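Local coordinates for telomerase reverse transcriptase (Takifugu rubripes, PDB 4LMO), which is the catalytic reverse transcriptase subunit of telomerase, lengthening chromosome ends by copying an RNA template, and is represented here by its RNA-binding domain, at residues 36-44 and 77-85. Sequence-based numbering, arbitrary orientation.
Sequences RKIQGRDLI and SQLLRQHRR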
ATOM      1  N   ARG A  36     -17.254  -9.903   6.152  1.00 58.02           N
ATOM      2  CA  ARG A  36     -16.392 -11.077   6.047  1.00 56.80           C
ATOM      3  C   ARG A  36     -14.976 -10.716   5.592  1.00 55.45           C
ATOM      4  O   ARG A  36     -14.765  -9.705   4.913  1.00 54.02           O
ATOM      5  CB  ARG A  36     -17.007 -12.134   5.119  1.00 56.16           C
ATOM      6  CG  ARG A  36     -17.111 -11.740   3.653  1.00 54.13           C
ATOM      7  CD  ARG A  36     -17.424 -12.956   2.796  1.00 54.20           C
ATOM      8  NE  ARG A  36     -17.481 -12.647   1.367  1.00 53.25           N
ATOM      9  CZ  ARG A  36     -16.433 -12.664   0.546  1.00 51.63           C
ATOM     10  NH1 ARG A  36     -15.223 -12.968   1.000  1.00 51.37           N
ATOM     11  NH2 ARG A  36     -16.596 -12.372  -0.736  1.00 50.43           N
ATOM     12  N   LYS A  37     -14.019 -11.558   5.980  1.00 55.25           N
ATOM     13  CA  LYS A  37     -12.621 -11.443   5.570  1.00 54.04           C
ATOM     14  C   LYS A  37     -12.535 -11.506   4.046  1.00 52.69           C
ATOM     15  O   LYS A  37     -13.351 -12.182   3.413  1.00 53.87           O
ATOM     16  CB  LYS A  37     -11.828 -12.605   6.169  1.00 55.44           C
ATOM     17  CG  LYS A  37     -10.423 -12.268   6.633  1.00 56.57           C
ATOM     18  CD  LYS A  37     -10.345 -12.158   8.150  1.00 58.09           C
ATOM     19  CE  LYS A  37      -8.901 -12.205   8.625  1.00 59.01           C
ATOM     20  NZ  LYS A  37      -8.795 -12.434  10.093  1.00 60.62           N
ATOM     21  N   ILE A  38     -11.562 -10.815   3.453  1.00 50.35           N
ATOM     22  CA  ILE A  38     -11.416 -10.842   1.989  1.00 49.06           C
ATOM     23  C   ILE A  38     -10.490 -11.952   1.495  1.00 48.25           C
ATOM     24  O   ILE A  38      -9.460 -12.236   2.108  1.00 48.36           O
ATOM     25  CB  ILE A  38     -11.038  -9.466   1.376  1.00 48.01           C
ATOM     26  CG1 ILE A  38      -9.571  -9.103   1.641  1.00 47.39           C
ATOM     27  CG2 ILE A  38     -11.986  -8.385   1.877  1.00 48.09           C
ATOM     28  CD1 ILE A  38      -8.997  -8.132   0.630  1.00 47.20           C
ATOM     29  N   GLN A  39     -10.878 -12.577   0.387  1.00 47.11           N
ATOM     30  CA  GLN A  39     -10.127 -13.690  -0.196  1.00 46.62           C
ATOM     31  C   GLN A  39      -9.481 -13.278  -1.516  1.00 44.74           C
ATOM     32  O   GLN A  39      -9.721 -12.174  -2.010  1.00 43.78           O
ATOM     33  CB  GLN A  39     -11.036 -14.911  -0.392  1.00 48.54           C
ATOM     34  CG  GLN A  39     -11.785 -15.368   0.858  1.00 50.51           C
ATOM     35  CD  GLN A  39     -10.871 -15.785   2.002  1.00 52.01           C
ATOM     36  OE1 GLN A  39      -9.756 -16.269   1.787  1.00 53.25           O
ATOM     37  NE2 GLN A  39     -11.345 -15.602   3.229  1.00 52.80           N
ATOM     38  N   GLY A  40      -8.654 -14.162  -2.076  1.00 43.87           N
ATOM     39  CA  GLY A  40      -7.930 -13.892  -3.324  1.00 42.33           C
ATOM     40  C   GLY A  40      -8.819 -13.408  -4.456  1.00 41.60           C
ATOM     41  O   GLY A  40      -8.478 -12.461  -5.165  1.00 40.59           O
ATOM     42  N   ARG A  41      -9.965 -14.066  -4.611  1.00 42.06           N
ATOM     43  CA  ARG A  41     -10.975 -13.707  -5.601  1.00 41.79           C
ATOM     44  C   ARG A  41     -11.498 -12.280  -5.392  1.00 39.79           C
ATOM     45  O   ARG A  41     -11.702 -11.537  -6.359  1.00 38.04           O
ATOM     46  CB  ARG A  41     -12.100 -14.750  -5.560  1.00 44.73           C
ATOM     47  CG  ARG A  41     -13.481 -14.305  -6.016  1.00 47.28           C
ATOM     48  CD  ARG A  41     -14.554 -15.189  -5.389  1.00 50.69           C
ATOM     49  NE  ARG A  41     -14.902 -14.767  -4.028  1.00 53.78           N
ATOM     50  CZ  ARG A  41     -14.380 -15.268  -2.906  1.00 55.35           C
ATOM     51  NH1 ARG A  41     -14.780 -14.798  -1.730  1.00 56.20           N
ATOM     52  NH2 ARG A  41     -13.465 -16.232  -2.945  1.00 55.98           N
ATOM     53  N   ASP A  42     -11.696 -11.903  -4.128  1.00 38.71           N
ATOM     54  CA  ASP A  42     -12.112 -10.546  -3.768  1.00 37.34           C
ATOM     55  C   ASP A  42     -11.067  -9.514  -4.191  1.00 35.22           C
ATOM     56  O   ASP A  42     -11.414  -8.466  -4.741  1.00 33.79           O
ATOM     57  CB  ASP A  42     -12.382 -10.432  -2.261  1.00 38.36           C
ATOM     58  CG  ASP A  42     -13.496 -11.353  -1.786  1.00 40.00           C
ATOM     59  OD1 ASP A  42     -14.559 -11.415  -2.442  1.00 40.70           O
ATOM     60  OD2 ASP A  42     -13.309 -12.008  -0.742  1.00 41.30           O
ATOM     61  N   LEU A  43      -9.794  -9.822  -3.944  1.00 34.00           N
ATOM     62  CA  LEU A  43      -8.695  -8.922  -4.293  1.00 32.86           C
ATOM     63  C   LEU A  43      -8.575  -8.704  -5.799  1.00 31.74           C
ATOM     64  O   LEU A  43      -8.360  -7.578  -6.248  1.00 30.83           O
ATOM     65  CB  LEU A  43      -7.360  -9.404  -3.705  1.00 32.75           C
ATOM     66  CG  LEU A  43      -6.164  -8.459  -3.887  1.00 32.30           C
ATOM     67  CD1 LEU A  43      -6.437  -7.079  -3.301  1.00 31.93           C
ATOM     68  CD2 LEU A  43      -4.901  -9.052  -3.287  1.00 32.87           C
ATOM     69  N   ILE A  44      -8.724  -9.778  -6.569  1.00 31.78           N
ATOM     70  CA  ILE A  44      -8.738  -9.694  -8.033  1.00 31.39           C
ATOM     71  C   ILE A  44      -9.814  -8.712  -8.518  1.00 30.90           C
ATOM     72  O   ILE A  44      -9.588  -7.942  -9.455  1.00 30.73           O
ATOM     73  CB  ILE A  44      -8.903 -11.091  -8.676  1.00 32.08           C
ATOM     74  CG1 ILE A  44      -7.641 -11.924  -8.421  1.00 32.25           C
ATOM     75  CG2 ILE A  44      -9.195 -10.983 -10.170  1.00 31.78           C
ATOM     76  CD1 ILE A  44      -7.758 -13.382  -8.804  1.00 32.76           C
ATOM     77  N   SER A  77      -4.500 -15.105  -3.363  1.00 37.49           N
ATOM     78  CA  SER A  77      -4.786 -15.713  -2.066  1.00 38.40           C
ATOM     79  C   SER A  77      -3.502 -15.785  -1.248  1.00 38.55           C
ATOM     80  O   SER A  77      -3.508 -15.507  -0.048  1.00 38.69           O
ATOM     81  CB  SER A  77      -5.366 -17.119  -2.238  1.00 39.02           C
ATOM     82  OG  SER A  77      -6.567 -17.090  -2.985  1.00 39.62           O
ATOM     83  N   GLN A  78      -2.411 -16.152  -1.918  1.00 38.57           N
ATOM     84  CA  GLN A  78      -1.080 -16.201  -1.321  1.00 39.05           C
ATOM     85  C   GLN A  78      -0.655 -14.821  -0.818  1.00 37.83           C
ATOM     86  O   GLN A  78      -0.157 -14.691   0.303  1.00 37.81           O
ATOM     87  CB  GLN A  78      -0.068 -16.735  -2.339  1.00 40.02           C
ATOM     88  CG  GLN A  78       1.303 -17.064  -1.766  1.00 41.84           C
ATOM     89  CD  GLN A  78       2.343 -17.342  -2.840  1.00 43.40           C
ATOM     90  OE1 GLN A  78       3.542 -17.178  -2.612  1.00 44.50           O
ATOM     91  NE2 GLN A  78       1.889 -17.764  -4.019  1.00 43.78           N
ATOM     92  N   LEU A  79      -0.864 -13.803  -1.655  1.00 36.12           N
ATOM     93  CA  LEU A  79      -0.563 -12.412  -1.316  1.00 34.97           C
ATOM     94  C   LEU A  79      -1.267 -11.981  -0.030  1.00 35.12           C
ATOM     95  O   LEU A  79      -0.648 -11.390   0.856  1.00 34.48           O
ATOM     96  CB  LEU A  79      -0.950 -11.484  -2.479  1.00 33.40           C
ATOM     97  CG  LEU A  79      -0.587  -9.992  -2.440  1.00 32.27           C
ATOM     98  CD1 LEU A  79      -0.575  -9.407  -3.847  1.00 31.39           C
ATOM     99  CD2 LEU A  79      -1.527  -9.195  -1.543  1.00 31.73           C
ATOM    100  N   LEU A  80      -2.560 -12.279   0.060  1.00 36.18           N
ATOM    101  CA  LEU A  80      -3.351 -11.939   1.237  1.00 37.65           C
ATOM    102  C   LEU A  80      -2.902 -12.703   2.481  1.00 39.21           C
ATOM    103  O   LEU A  80      -2.952 -12.172   3.589  1.00 39.82           O
ATOM    104  CB  LEU A  80      -4.839 -12.173   0.976  1.00 38.20           C
ATOM    105  CG  LEU A  80      -5.548 -11.147   0.090  1.00 38.05           C
ATOM    106  CD1 LEU A  80      -6.920 -11.653  -0.304  1.00 38.54           C
ATOM    107  CD2 LEU A  80      -5.666  -9.798   0.787  1.00 38.39           C
ATOM    108  N   ARG A  81      -2.457 -13.941   2.282  1.00 40.47           N
ATOM    109  CA  ARG A  81      -1.970 -14.786   3.368  1.00 42.37           C
ATOM    110  C   ARG A  81      -0.653 -14.241   3.920  1.00 42.08           C
ATOM    111  O   ARG A  81      -0.435 -14.228   5.137  1.00 42.39           O
ATOM    112  CB  ARG A  81      -1.780 -16.212   2.859  1.00 44.16           C
ATOM    113  CG  ARG A  81      -2.142 -17.310   3.845  1.00 47.02           C
ATOM    114  CD  ARG A  81      -2.751 -18.490   3.100  1.00 49.14           C
ATOM    115  NE  ARG A  81      -1.972 -18.832   1.908  1.00 50.08           N
ATOM    116  CZ  ARG A  81      -2.490 -19.201   0.738  1.00 50.22           C
ATOM    117  NH1 ARG A  81      -3.806 -19.282   0.574  1.00 50.66           N
ATOM    118  NH2 ARG A  81      -1.685 -19.483  -0.277  1.00 49.54           N
ATOM    119  N   GLN A  82       0.211 -13.784   3.015  1.00 40.69           N
ATOM    120  CA  GLN A  82       1.490 -13.187   3.386  1.00 40.24           C
ATOM    121  C   GLN A  82       1.302 -11.819   4.041  1.00 39.93           C
ATOM    122  O   GLN A  82       2.107 -11.415   4.882  1.00 40.72           O
ATOM    123  CB  GLN A  82       2.415 -13.085   2.170  1.00 39.52           C
ATOM    124  CG  GLN A  82       2.926 -14.428   1.665  1.00 40.13           C
ATOM    125  CD  GLN A  82       3.876 -14.306   0.485  1.00 40.18           C
ATOM    126  OE1 GLN A  82       4.526 -13.280   0.293  1.00 39.80           O
ATOM    127  NE2 GLN A  82       3.964 -15.365  -0.310  1.00 40.89           N
ATOM    128  N   HIS A  83       0.238 -11.119   3.653  1.00 39.25           N
ATOM    129  CA  HIS A  83      -0.138  -9.855   4.283  1.00 39.34           C
ATOM    130  C   HIS A  83      -0.600 -10.048   5.702  1.00 40.98           C
ATOM    131  O   HIS A  83      -0.261  -9.257   6.585  1.00 41.21           O
ATOM    132  CB  HIS A  83      -1.223  -9.141   3.479  1.00 37.70           C
ATOM    133  CG  HIS A  83      -2.013  -8.139   4.289  1.00 37.22           C
ATOM    134  ND1 HIS A  83      -1.470  -7.002   4.760  1.00 36.73           N
ATOM    135  CD2 HIS A  83      -3.337  -8.153   4.723  1.00 37.11           C
ATOM    136  CE1 HIS A  83      -2.398  -6.317   5.452  1.00 36.56           C
ATOM    137  NE2 HIS A  83      -3.540  -7.022   5.430  1.00 36.78           N
ATOM    138  N   ARG A  84      -1.381 -11.100   5.933  1.00 43.13           N
ATOM    139  CA  ARG A  84      -1.928 -11.381   7.259  1.00 45.26           C
ATOM    140  C   ARG A  84      -0.870 -11.904   8.229  1.00 46.65           C
ATOM    141  O   ARG A  84      -1.038 -11.811   9.446  1.00 47.35           O
ATOM    142  CB  ARG A  84      -3.117 -12.340   7.167  1.00 45.88           C
ATOM    143  CG  ARG A  84      -4.336 -11.720   6.503  1.00 45.81           C
ATOM    144  CD  ARG A  84      -5.556 -12.623   6.563  1.00 46.92           C
ATOM    145  NE  ARG A  84      -6.684 -12.000   5.871  1.00 47.24           N
ATOM    146  CZ  ARG A  84      -7.168 -12.390   4.693  1.00 46.73           C
ATOM    147  NH1 ARG A  84      -6.647 -13.434   4.055  1.00 46.75           N
ATOM    148  NH2 ARG A  84      -8.191 -11.738   4.160  1.00 45.97           N
ATOM    149  N   ARG A  85       0.217 -12.440   7.678  1.00 47.88           N
ATOM    150  CA  ARG A  85       1.346 -12.936   8.467  1.00 49.72           C
ATOM    151  C   ARG A  85       2.482 -11.912   8.581  1.00 48.83           C
ATOM    152  O   ARG A  85       3.421 -12.106   9.356  1.00 49.49           O
ATOM    153  CB  ARG A  85       1.881 -14.248   7.879  1.00 52.16           C
ATOM    154  CG  ARG A  85       0.982 -15.455   8.105  1.00 55.09           C
ATOM    155  CD  ARG A  85       1.718 -16.764   7.846  1.00 57.60           C
ATOM    156  NE  ARG A  85       1.693 -17.166   6.438  1.00 59.09           N
ATOM    157  CZ  ARG A  85       2.660 -16.913   5.555  1.00 59.75           C
ATOM    158  NH1 ARG A  85       3.753 -16.248   5.913  1.00 59.80           N
ATOM    159  NH2 ARG A  85       2.532 -17.329   4.302  1.00 59.50           N
TER
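Gly40 and Ser77 bring their CA atoms to 3.8 Å, where the first turn of helix 40-44 meets helix 77-85 with axes inclined at 106°. A CB on Gly40 would collide with Ser77 OG, which bonds back to Val73 O; glycine thus permits the approach. Leu80 fills the crossing: its CD1 lies 3.3 Å from Gln39 C, against the peptide leading into Gly40, while CD2 meets Ile38 CD1 at 3.7 Å, the two side chains at roughly right angles. Leu43, with CG trans to its backbone N (chi1 -174°), directs CD2 to within 3.8 Å of Leu79 CD2. Replacing Leu80 with alanine would probably open a gap between Ile38 and Leu43 and leave the Gln39-Gly40 peptide poorly packed. One turn on, extended Arg84 points NH2 at Ile38 O in a fairly straight bond (163°), although its 2.5 Å length is doubtful at this resolution. Within 36-44, Gln39 N donates to Asp42 OD2 (2.7 Å), and Arg36 forms an end-on salt bridge, NH1 to OD2 and NH2 to OD1. The chemistry implies that, in this RNA-binding domain, helix 77-85 packs apolar side chains against both the lead-in and first turn of helix 40-44, with one charged donor at the border.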